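PDB 3LK5: geranylgeranyl pyrophosphate synthase from Corynebacterium glutamicum, which probably catalyses prenyl transfer from allylic diphosphates in isoprenoid biosynthesis, as a magnesium-dependent enzyme of the FPP/GGPP synthase family. Local coordinates for residues H14-D19 / G73-Q78; P67-A72 / R223-G228; R256-G261 / K281-L286. All coordinates share one frame; numbering follows the deposited sequence.

Interaction 1. Residues H14-D19 / G73-Q78; sequences HDLDLD and GFLAAQ
L75 meets the loop backbone of H14, D15 and L16, and its side chain is the one to follow. Its CB leaves helix 65-78 heading for the loop. CG lies opposite the carbonyl carbon (chi1 -66°), and the next bond is fully extended (chi2 177°), which carries CD1 straight out to the chain. There CD1 comes against the peptide between D15 and L16: D15 O is 3.7 Å from L75 CD1, and L16 CB touches the same methyl at 3.8 Å. The second branch turns back along the loop, and L75 CD2 ends 4.1 Å from H14 CA. L75 thus lays its two methyls against the loop chain, and V357 of helix 355-369 also touches it.

One turn further on, Q78 crosses H14 at about a right angle. Q78 NE2 approaches the imidazole obliquely, 3.7 Å from H14 NE2, with the amide and ring planes 27° apart. This is a non-bonded contact: H14 NE2 is already directed at K81 O, and Q78 OE1 accepts from S83 N. Those two bonds, both to the segment just after the helix, probably help keep the ring and the amide beside each other. L16 packs its side chain against the same helix, touching L68, W71 and A72, while its backbone N bonds to E356 OE2. The loop is thus held by both helix 65-78 and the start of helix 355-369.

The contact lies away from the magnesium-binding aspartates. What it represents is an N-terminal loop laid over the C-terminal end of a bundle helix, just before helix 21-43 begins, in the all-helical fold of the polyprenyl synthases.

Interaction 2. Residues P67-A72 / R223-G228; sequences PLYAWA and RPLHLG
A70 and G228 bring two helix backbones into direct contact: G228 CA sits 3.1 Å from A70 O in a CA-H...O contact with 158° at the hydrogen. A second such contact runs the other way, A70 CA to P224 O, also at 3.1 Å. G228 has no side chain and A70 only a methyl, which lets the local axes pass 6.6 Å apart, crossing at -41°.

Y69 flanks this line. Its CB rests on P224 CB at 3.9 Å, and its ring atom CD2 meets L225 CD2 at 3.8 Å. The L225 side chain starts out away from the other helix, but with CG beside its own backbone N (chi1 -78°) it swings round until CD2 lies 3.3 Å from Y69 O.

Further out, Y69 OH is hydrogen-bonded to Y245 OH on helix 236-263, and L225 also leans on L242 and Y245 there. A94 of helix 87-111 touches A70. At P224, which lacks a backbone N-H, helix 205-231 is kinked.

The chemistry is that of close right-handed crossings of small residues: weak paired CA-H...O contacts and apolar surfaces, so the fit depends mainly on shape rather than on conventional polar bonds.

Interaction 3. Residues R256-G261 / K281-L286; sequences RDDLLG and KRTVLL
D257 and D258 open the DDLLG sequence, which corresponds to the second aspartate-rich motif of this family, and D258 faces the start of helix 284-296. The D258 and T283 side chains run past each other in opposite directions: T283 CG2 is 3.6 Å from D258 OD1. T283 is the N-cap, and its OG1, held between its backbone N and carbonyl carbon (chi1 58°), accepts from L286 N at 2.9 Å.

Waters complete the link between carboxylate and helix start. D258 OD2 accepts from two of them, each at 2.6 Å; one accepts from L285 N, the other from V284 N. Those first-turn amides are joined to the aspartate through solvent. A third water bridges D258 OD1 and K281 NZ, while Q254 NE2 bonds to the same oxygen and probably helps set the carboxylate's position. Beside these polar contacts L259 CD2 packs on L285 CD1 at 3.9 Å.

The T283 side chain is about 7 Å from that of D194, a magnesium-binding residue whose metal is absent from this chain. Helix 205-231 lies against V284 through A208, D209 and N212, helix 329-347 touches L259 through V333, E334 and I337, and V262 and F263, further along helix 236-263, meet L285.

In the fold
From the N terminus, the first closure is interaction 1, where the end of helix 65-78 comes back against the loop that precedes helix 21-43. The same helix, one turn earlier, enters interaction 2. Its segment 67-72 lies inside the closure from 14 to 78 while the partner, on helix 205-231, lies beyond it, so the two closures cross. They also touch, F74 CB packing on G228 O. Together they bind the N-terminal segment and two helices on one side of the chain's centre. Interaction 3 follows in series on the opposite side, centres 25 Å from interaction 2, closing a short local excursion between helices 236-263 and 284-296 nearer the metal site.

Interaction 1. Residues H14-D19 / G73-Q78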
loop_
_atom_site.group_PDB
_atom_site.type_symbol
_atom_site.label_atom_id
_atom_site.label_comp_id
_atom_site.label_asym_id
_atom_site.label_seq_id
_atom_site.Cartn_x
_atom_site.Cartn_y
_atom_site.Cartn_z
ATOM N N HIS A 14 -11.001 30.140 8.183
ATOM C CA HIS A 14 -11.430 30.747 6.912
ATOM C C HIS A 14 -10.258 31.362 6.159
ATOM O O HIS A 14 -10.407 31.836 5.019
ATOM C CB HIS A 14 -12.533 31.794 7.137
ATOM C CG HIS A 14 -13.919 31.221 7.161
ATOM N ND1 HIS A 14 -14.554 30.846 8.329
ATOM C CD2 HIS A 14 -14.791 30.957 6.158
ATOM C CE1 HIS A 14 -15.756 30.378 8.044
ATOM N NE2 HIS A 14 -15.926 30.434 6.734
ATOM N N ASP A 15 -9.086 31.350 6.787
ATOM C CA ASP A 15 -7.908 31.916 6.146
ATOM C C ASP A 15 -6.786 30.886 5.999
ATOM O O ASP A 15 -6.665 29.937 6.790
ATOM C CB ASP A 15 -7.447 33.226 6.841
ATOM C CG ASP A 15 -6.208 33.040 7.719
ATOM O OD1 ASP A 15 -5.182 33.695 7.438
ATOM O OD2 ASP A 15 -6.254 32.238 8.680
ATOM N N LEU A 16 -5.978 31.089 4.966
ATOM C CA LEU A 16 -4.878 30.204 4.623
ATOM C C LEU A 16 -3.558 30.774 5.154
ATOM O O LEU A 16 -3.084 31.834 4.696
ATOM C CB LEU A 16 -4.839 30.029 3.099
ATOM C CG LEU A 16 -3.826 29.103 2.445
ATOM C CD1 LEU A 16 -3.867 27.729 3.070
ATOM C CD2 LEU A 16 -4.132 29.035 0.949
ATOM N N ASP A 17 -2.983 30.090 6.141
ATOM C CA ASP A 17 -1.727 30.516 6.742
ATOM C C ASP A 17 -0.649 29.514 6.356
ATOM O O ASP A 17 -0.545 28.459 6.956
ATOM C CB ASP A 17 -1.878 30.607 8.264
ATOM C CG ASP A 17 -0.744 31.373 8.934
ATOM O OD1 ASP A 17 0.448 31.166 8.604
ATOM O OD2 ASP A 17 -1.056 32.176 9.834
ATOM N N LEU A 18 0.164 29.861 5.362
ATOM C CA LEU A 18 1.117 28.913 4.787
ATOM C C LEU A 18 2.143 28.475 5.804
ATOM O O LEU A 18 2.496 27.296 5.863
ATOM C CB LEU A 18 1.855 29.513 3.585
ATOM C CG LEU A 18 1.025 30.125 2.459
ATOM C CD1 LEU A 18 1.969 30.526 1.332
ATOM C CD2 LEU A 18 -0.054 29.167 1.956
ATOM N N ASP A 19 2.641 29.428 6.591
ATOM C CA ASP A 19 3.743 29.128 7.503
ATOM C C ASP A 19 3.359 28.294 8.725
ATOM O O ASP A 19 4.162 27.481 9.156
ATOM C CB ASP A 19 4.532 30.398 7.897
ATOM C CG ASP A 19 5.287 31.014 6.710
ATOM O OD1 ASP A 19 5.602 30.290 5.731
ATOM O OD2 ASP A 19 5.565 32.233 6.756
ATOM N N GLY A 73 -7.579 24.092 -1.258
ATOM C CA GLY A 73 -8.731 23.720 -2.114
ATOM C C GLY A 73 -10.062 23.779 -1.393
ATOM O O GLY A 73 -11.083 24.261 -1.936
ATOM N N PHE A 74 -10.063 23.305 -0.156
ATOM C CA PHE A 74 -11.258 23.396 0.704
ATOM C C PHE A 74 -11.648 24.860 0.920
ATOM O O PHE A 74 -12.818 25.225 0.758
ATOM C CB PHE A 74 -10.989 22.695 2.050
ATOM C CG PHE A 74 -12.127 22.801 3.034
ATOM C CD1 PHE A 74 -13.218 21.944 2.952
ATOM C CD2 PHE A 74 -12.094 23.772 4.046
ATOM C CE1 PHE A 74 -14.284 22.042 3.847
ATOM C CE2 PHE A 74 -13.138 23.891 4.953
ATOM C CZ PHE A 74 -14.255 23.025 4.846
ATOM N N LEU A 75 -10.673 25.697 1.259
ATOM C CA LEU A 75 -10.965 27.103 1.525
ATOM C C LEU A 75 -11.420 27.828 0.239
ATOM O O LEU A 75 -12.322 28.655 0.288
ATOM C CB LEU A 75 -9.753 27.818 2.117
ATOM C CG LEU A 75 -9.309 27.356 3.514
ATOM C CD1 LEU A 75 -8.065 28.132 3.902
ATOM C CD2 LEU A 75 -10.431 27.524 4.555
ATOM N N ALA A 76 -10.785 27.521 -0.885
ATOM C CA ALA A 76 -11.176 28.107 -2.173
ATOM C C ALA A 76 -12.652 27.827 -2.529
ATOM O O ALA A 76 -13.342 28.716 -3.062
ATOM C CB ALA A 76 -10.229 27.649 -3.302
ATOM N N ALA A 77 -13.134 26.624 -2.213
ATOM C CA ALA A 77 -14.501 26.192 -2.524
ATOM C C ALA A 77 -15.494 26.569 -1.455
ATOM O O ALA A 77 -16.689 26.638 -1.692
ATOM C CB ALA A 77 -14.540 24.682 -2.694
ATOM N N GLN A 78 -15.006 26.732 -0.239
ATOM C CA GLN A 78 -15.914 26.847 0.889
ATOM C C GLN A 78 -16.363 28.290 0.898
ATOM O O GLN A 78 -17.408 28.610 1.455
ATOM C CB GLN A 78 -15.222 26.442 2.188
ATOM C CG GLN A 78 -16.189 25.989 3.256
ATOM C CD GLN A 78 -15.879 26.571 4.614
ATOM O OE1 GLN A 78 -16.460 26.161 5.614
ATOM N NE2 GLN A 78 -14.963 27.540 4.662
#

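Interaction 2. Residues P67-A72 / R223-G228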
loop_
_atom_site.group_PDB
_atom_site.type_symbol
_atom_site.label_atom_id
_atom_site.label_comp_id
_atom_site.label_asym_id
_atom_site.label_seq_id
_atom_site.Cartn_x
_atom_site.Cartn_y
_atom_site.Cartn_z
ATOM N N PRO A 67 -0.970 18.333 2.165
ATOM C CA PRO A 67 -2.086 18.755 3.014
ATOM C C PRO A 67 -2.354 20.238 2.891
ATOM O O PRO A 67 -3.499 20.669 2.942
ATOM C CB PRO A 67 -1.580 18.480 4.451
ATOM C CG PRO A 67 -0.574 17.398 4.300
ATOM C CD PRO A 67 0.073 17.631 2.932
ATOM N N LEU A 68 -1.305 21.026 2.716
ATOM C CA LEU A 68 -1.523 22.482 2.537
ATOM C C LEU A 68 -2.384 22.808 1.302
ATOM O O LEU A 68 -3.299 23.627 1.357
ATOM C CB LEU A 68 -0.167 23.181 2.440
ATOM C CG LEU A 68 -0.189 24.725 2.390
ATOM C CD1 LEU A 68 -1.098 25.426 3.460
ATOM C CD2 LEU A 68 1.263 25.199 2.484
ATOM N N TYR A 69 -2.118 22.130 0.186
ATOM C CA TYR A 69 -2.934 22.303 -1.006
ATOM C C TYR A 69 -4.341 21.761 -0.850
ATOM O O TYR A 69 -5.271 22.373 -1.358
ATOM C CB TYR A 69 -2.245 21.741 -2.275
ATOM C CG TYR A 69 -1.342 22.763 -2.945
ATOM C CD1 TYR A 69 0.008 22.513 -3.108
ATOM C CD2 TYR A 69 -1.869 23.984 -3.420
ATOM C CE1 TYR A 69 0.839 23.446 -3.734
ATOM C CE2 TYR A 69 -1.067 24.905 -4.045
ATOM C CZ TYR A 69 0.285 24.626 -4.213
ATOM O OH TYR A 69 1.090 25.548 -4.855
ATOM N N ALA A 70 -4.519 20.620 -0.169
ATOM C CA ALA A 70 -5.860 20.139 0.100
ATOM C C ALA A 70 -6.666 21.178 0.914
ATOM O O ALA A 70 -7.836 21.465 0.622
ATOM C CB ALA A 70 -5.809 18.777 0.844
ATOM N N TRP A 71 -6.027 21.721 1.951
ATOM C CA TRP A 71 -6.657 22.748 2.763
ATOM C C TRP A 71 -7.016 23.997 1.955
ATOM O O TRP A 71 -8.103 24.524 2.086
ATOM C CB TRP A 71 -5.739 23.083 3.959
ATOM C CG TRP A 71 -6.250 24.169 4.892
ATOM C CD1 TRP A 71 -5.591 25.336 5.206
ATOM C CD2 TRP A 71 -7.457 24.170 5.668
ATOM N NE1 TRP A 71 -6.336 26.074 6.090
ATOM C CE2 TRP A 71 -7.476 25.384 6.403
ATOM C CE3 TRP A 71 -8.524 23.274 5.814
ATOM C CZ2 TRP A 71 -8.540 25.735 7.249
ATOM C CZ3 TRP A 71 -9.584 23.614 6.660
ATOM C CH2 TRP A 71 -9.574 24.846 7.370
ATOM N N ALA A 72 -6.108 24.425 1.097
ATOM C CA ALA A 72 -6.352 25.575 0.223
ATOM C C ALA A 72 -7.500 25.308 -0.724
ATOM O O ALA A 72 -8.289 26.214 -1.003
ATOM C CB ALA A 72 -5.096 25.907 -0.558
ATOM N N ARG A 223 -4.343 17.068 -7.562
ATOM C CA ARG A 223 -5.297 16.234 -6.844
ATOM C C ARG A 223 -5.518 16.647 -5.366
ATOM O O ARG A 223 -6.644 16.542 -4.905
ATOM C CB ARG A 223 -5.000 14.720 -6.954
ATOM C CG ARG A 223 -5.085 14.130 -8.383
ATOM C CD ARG A 223 -6.474 14.265 -8.969
ATOM N NE ARG A 223 -6.565 13.511 -10.241
ATOM C CZ ARG A 223 -7.591 13.604 -11.083
ATOM N NH1 ARG A 223 -8.652 14.374 -10.799
ATOM N NH2 ARG A 223 -7.599 12.884 -12.209
ATOM N N PRO A 224 -4.468 17.083 -4.623
ATOM C CA PRO A 224 -4.794 17.605 -3.276
ATOM C C PRO A 224 -5.804 18.763 -3.371
ATOM O O PRO A 224 -6.730 18.804 -2.597
ATOM C CB PRO A 224 -3.415 18.072 -2.747
ATOM C CG PRO A 224 -2.477 16.973 -3.330
ATOM C CD PRO A 224 -3.007 16.897 -4.792
ATOM N N LEU A 225 -5.625 19.700 -4.312
ATOM C CA LEU A 225 -6.610 20.808 -4.459
ATOM C C LEU A 225 -7.992 20.255 -4.745
ATOM O O LEU A 225 -8.984 20.692 -4.165
ATOM C CB LEU A 225 -6.256 21.744 -5.645
ATOM C CG LEU A 225 -5.110 22.713 -5.252
ATOM C CD1 LEU A 225 -4.448 23.323 -6.527
ATOM C CD2 LEU A 225 -5.549 23.809 -4.270
ATOM N N HIS A 226 -8.034 19.316 -5.692
ATOM C CA HIS A 226 -9.280 18.648 -6.067
ATOM C C HIS A 226 -9.933 18.000 -4.841
ATOM O O HIS A 226 -11.127 18.173 -4.595
ATOM C CB HIS A 226 -8.985 17.609 -7.184
ATOM C CG HIS A 226 -10.210 16.999 -7.789
ATOM N ND1 HIS A 226 -10.153 16.006 -8.751
ATOM C CD2 HIS A 226 -11.525 17.197 -7.525
ATOM C CE1 HIS A 226 -11.388 15.626 -9.054
ATOM N NE2 HIS A 226 -12.234 16.338 -8.331
ATOM N N LEU A 227 -9.133 17.273 -4.057
ATOM C CA LEU A 227 -9.668 16.605 -2.861
ATOM C C LEU A 227 -10.317 17.609 -1.879
ATOM O O LEU A 227 -11.465 17.421 -1.423
ATOM C CB LEU A 227 -8.516 15.826 -2.189
ATOM C CG LEU A 227 -8.832 15.166 -0.847
ATOM C CD1 LEU A 227 -9.953 14.098 -1.120
ATOM C CD2 LEU A 227 -7.554 14.539 -0.203
ATOM N N GLY A 228 -9.567 18.654 -1.542
ATOM C CA GLY A 228 -10.076 19.686 -0.619
ATOM C C GLY A 228 -11.325 20.349 -1.165
ATOM O O GLY A 228 -12.318 20.529 -0.437
#

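Interaction 3. Residues R256-G261 / K281-L286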
loop_
_atom_site.group_PDB
_atom_site.type_symbol
_atom_site.label_atom_id
_atom_site.label_comp_id
_atom_site.label_asym_id
_atom_site.label_seq_id
_atom_site.Cartn_x
_atom_site.Cartn_y
_atom_site.Cartn_z
ATOM N N ARG A 256 11.675 22.973 -11.397
ATOM C CA ARG A 256 12.525 23.712 -10.440
ATOM C C ARG A 256 13.330 22.735 -9.589
ATOM O O ARG A 256 14.526 22.959 -9.324
ATOM C CB ARG A 256 11.694 24.639 -9.521
ATOM C CG ARG A 256 12.524 25.370 -8.424
ATOM C CD ARG A 256 13.702 26.219 -9.036
ATOM N NE ARG A 256 13.147 27.297 -9.851
ATOM C CZ ARG A 256 13.771 27.922 -10.855
ATOM N NH1 ARG A 256 15.010 27.574 -11.207
ATOM N NH2 ARG A 256 13.127 28.889 -11.512
ATOM N N ASP A 257 12.663 21.678 -9.127
ATOM C CA ASP A 257 13.325 20.661 -8.313
ATOM C C ASP A 257 14.471 19.948 -9.090
ATOM O O ASP A 257 15.531 19.654 -8.510
ATOM C CB ASP A 257 12.283 19.642 -7.787
ATOM C CG ASP A 257 11.637 20.084 -6.460
ATOM O OD1 ASP A 257 11.874 21.227 -5.986
ATOM O OD2 ASP A 257 10.871 19.281 -5.873
ATOM N N ASP A 258 14.248 19.703 -10.388
ATOM C CA ASP A 258 15.294 19.144 -11.245
ATOM C C ASP A 258 16.494 20.109 -11.339
ATOM O O ASP A 258 17.626 19.669 -11.226
ATOM C CB ASP A 258 14.796 18.874 -12.650
ATOM C CG ASP A 258 13.658 17.861 -12.714
ATOM O OD1 ASP A 258 13.462 17.044 -11.779
ATOM O OD2 ASP A 258 12.972 17.883 -13.736
ATOM N N LEU A 259 16.245 21.411 -11.502
ATOM C CA LEU A 259 17.363 22.362 -11.587
ATOM C C LEU A 259 18.116 22.407 -10.269
ATOM O O LEU A 259 19.359 22.356 -10.256
ATOM C CB LEU A 259 16.898 23.755 -12.021
ATOM C CG LEU A 259 16.281 23.869 -13.417
ATOM C CD1 LEU A 259 15.886 25.310 -13.730
ATOM C CD2 LEU A 259 17.273 23.358 -14.526
ATOM N N LEU A 260 17.376 22.429 -9.148
ATOM C CA LEU A 260 18.024 22.398 -7.831
ATOM C C LEU A 260 18.833 21.121 -7.600
ATOM O O LEU A 260 19.873 21.171 -6.952
ATOM C CB LEU A 260 17.017 22.581 -6.669
ATOM C CG LEU A 260 16.402 23.978 -6.515
ATOM C CD1 LEU A 260 15.210 23.888 -5.524
ATOM C CD2 LEU A 260 17.431 25.085 -6.103
ATOM N N GLY A 261 18.362 19.990 -8.121
ATOM C CA GLY A 261 19.056 18.695 -7.922
ATOM C C GLY A 261 20.394 18.625 -8.662
ATOM O O GLY A 261 21.224 17.747 -8.398
ATOM N N LYS A 281 18.824 10.409 -12.431
ATOM C CA LYS A 281 17.414 10.805 -12.685
ATOM C C LYS A 281 17.198 11.141 -14.157
ATOM O O LYS A 281 18.001 11.877 -14.753
ATOM C CB LYS A 281 17.010 12.024 -11.839
ATOM C CG LYS A 281 16.840 11.783 -10.323
ATOM C CD LYS A 281 15.375 11.508 -9.901
ATOM C CE LYS A 281 14.469 12.757 -9.906
ATOM N NZ LYS A 281 14.402 13.488 -8.586
ATOM N N ARG A 282 16.105 10.661 -14.730
ATOM C CA ARG A 282 15.791 10.960 -16.125
ATOM C C ARG A 282 14.884 12.190 -16.289
ATOM O O ARG A 282 13.679 12.081 -16.557
ATOM C CB ARG A 282 15.209 9.729 -16.830
ATOM C CG ARG A 282 16.218 8.616 -16.928
ATOM C CD ARG A 282 17.196 8.896 -18.049
ATOM N NE ARG A 282 18.418 8.116 -17.920
ATOM C CZ ARG A 282 19.473 8.228 -18.734
ATOM N NH1 ARG A 282 19.460 9.062 -19.781
ATOM N NH2 ARG A 282 20.547 7.478 -18.514
ATOM N N THR A 283 15.502 13.360 -16.155
ATOM C CA THR A 283 14.783 14.613 -16.127
ATOM C C THR A 283 14.553 15.204 -17.518
ATOM O O THR A 283 15.204 14.810 -18.529
ATOM C CB THR A 283 15.557 15.617 -15.241
ATOM O OG1 THR A 283 16.888 15.796 -15.765
ATOM C CG2 THR A 283 15.680 15.090 -13.804
ATOM N N VAL A 284 13.650 16.173 -17.585
ATOM C CA VAL A 284 13.522 16.995 -18.778
ATOM C C VAL A 284 14.841 17.754 -19.058
ATOM O O VAL A 284 15.254 17.849 -20.221
ATOM C CB VAL A 284 12.348 17.994 -18.647
ATOM C CG1 VAL A 284 12.425 19.091 -19.720
ATOM C CG2 VAL A 284 10.989 17.214 -18.737
ATOM N N LEU A 285 15.478 18.272 -18.003
ATOM C CA LEU A 285 16.807 18.917 -18.123
ATOM C C LEU A 285 17.810 17.986 -18.844
ATOM O O LEU A 285 18.470 18.384 -19.839
ATOM C CB LEU A 285 17.368 19.274 -16.736
ATOM C CG LEU A 285 18.789 19.867 -16.634
ATOM C CD1 LEU A 285 18.897 21.205 -17.368
ATOM C CD2 LEU A 285 19.325 19.981 -15.213
ATOM N N LEU A 286 17.944 16.760 -18.333
ATOM C CA LEU A 286 18.876 15.799 -18.938
ATOM C C LEU A 286 18.514 15.438 -20.379
ATOM O O LEU A 286 19.406 15.364 -21.237
ATOM C CB LEU A 286 19.043 14.538 -18.058
ATOM C CG LEU A 286 19.994 13.456 -18.594
ATOM C CD1 LEU A 286 21.463 13.970 -18.796
ATOM C CD2 LEU A 286 19.939 12.186 -17.707
HETATM O O HOH W 1 13.960 19.182 -15.708
HETATM O O HOH W 2 11.840 16.275 -15.422
HETATM O O HOH W 3 14.712 16.076 -9.428
#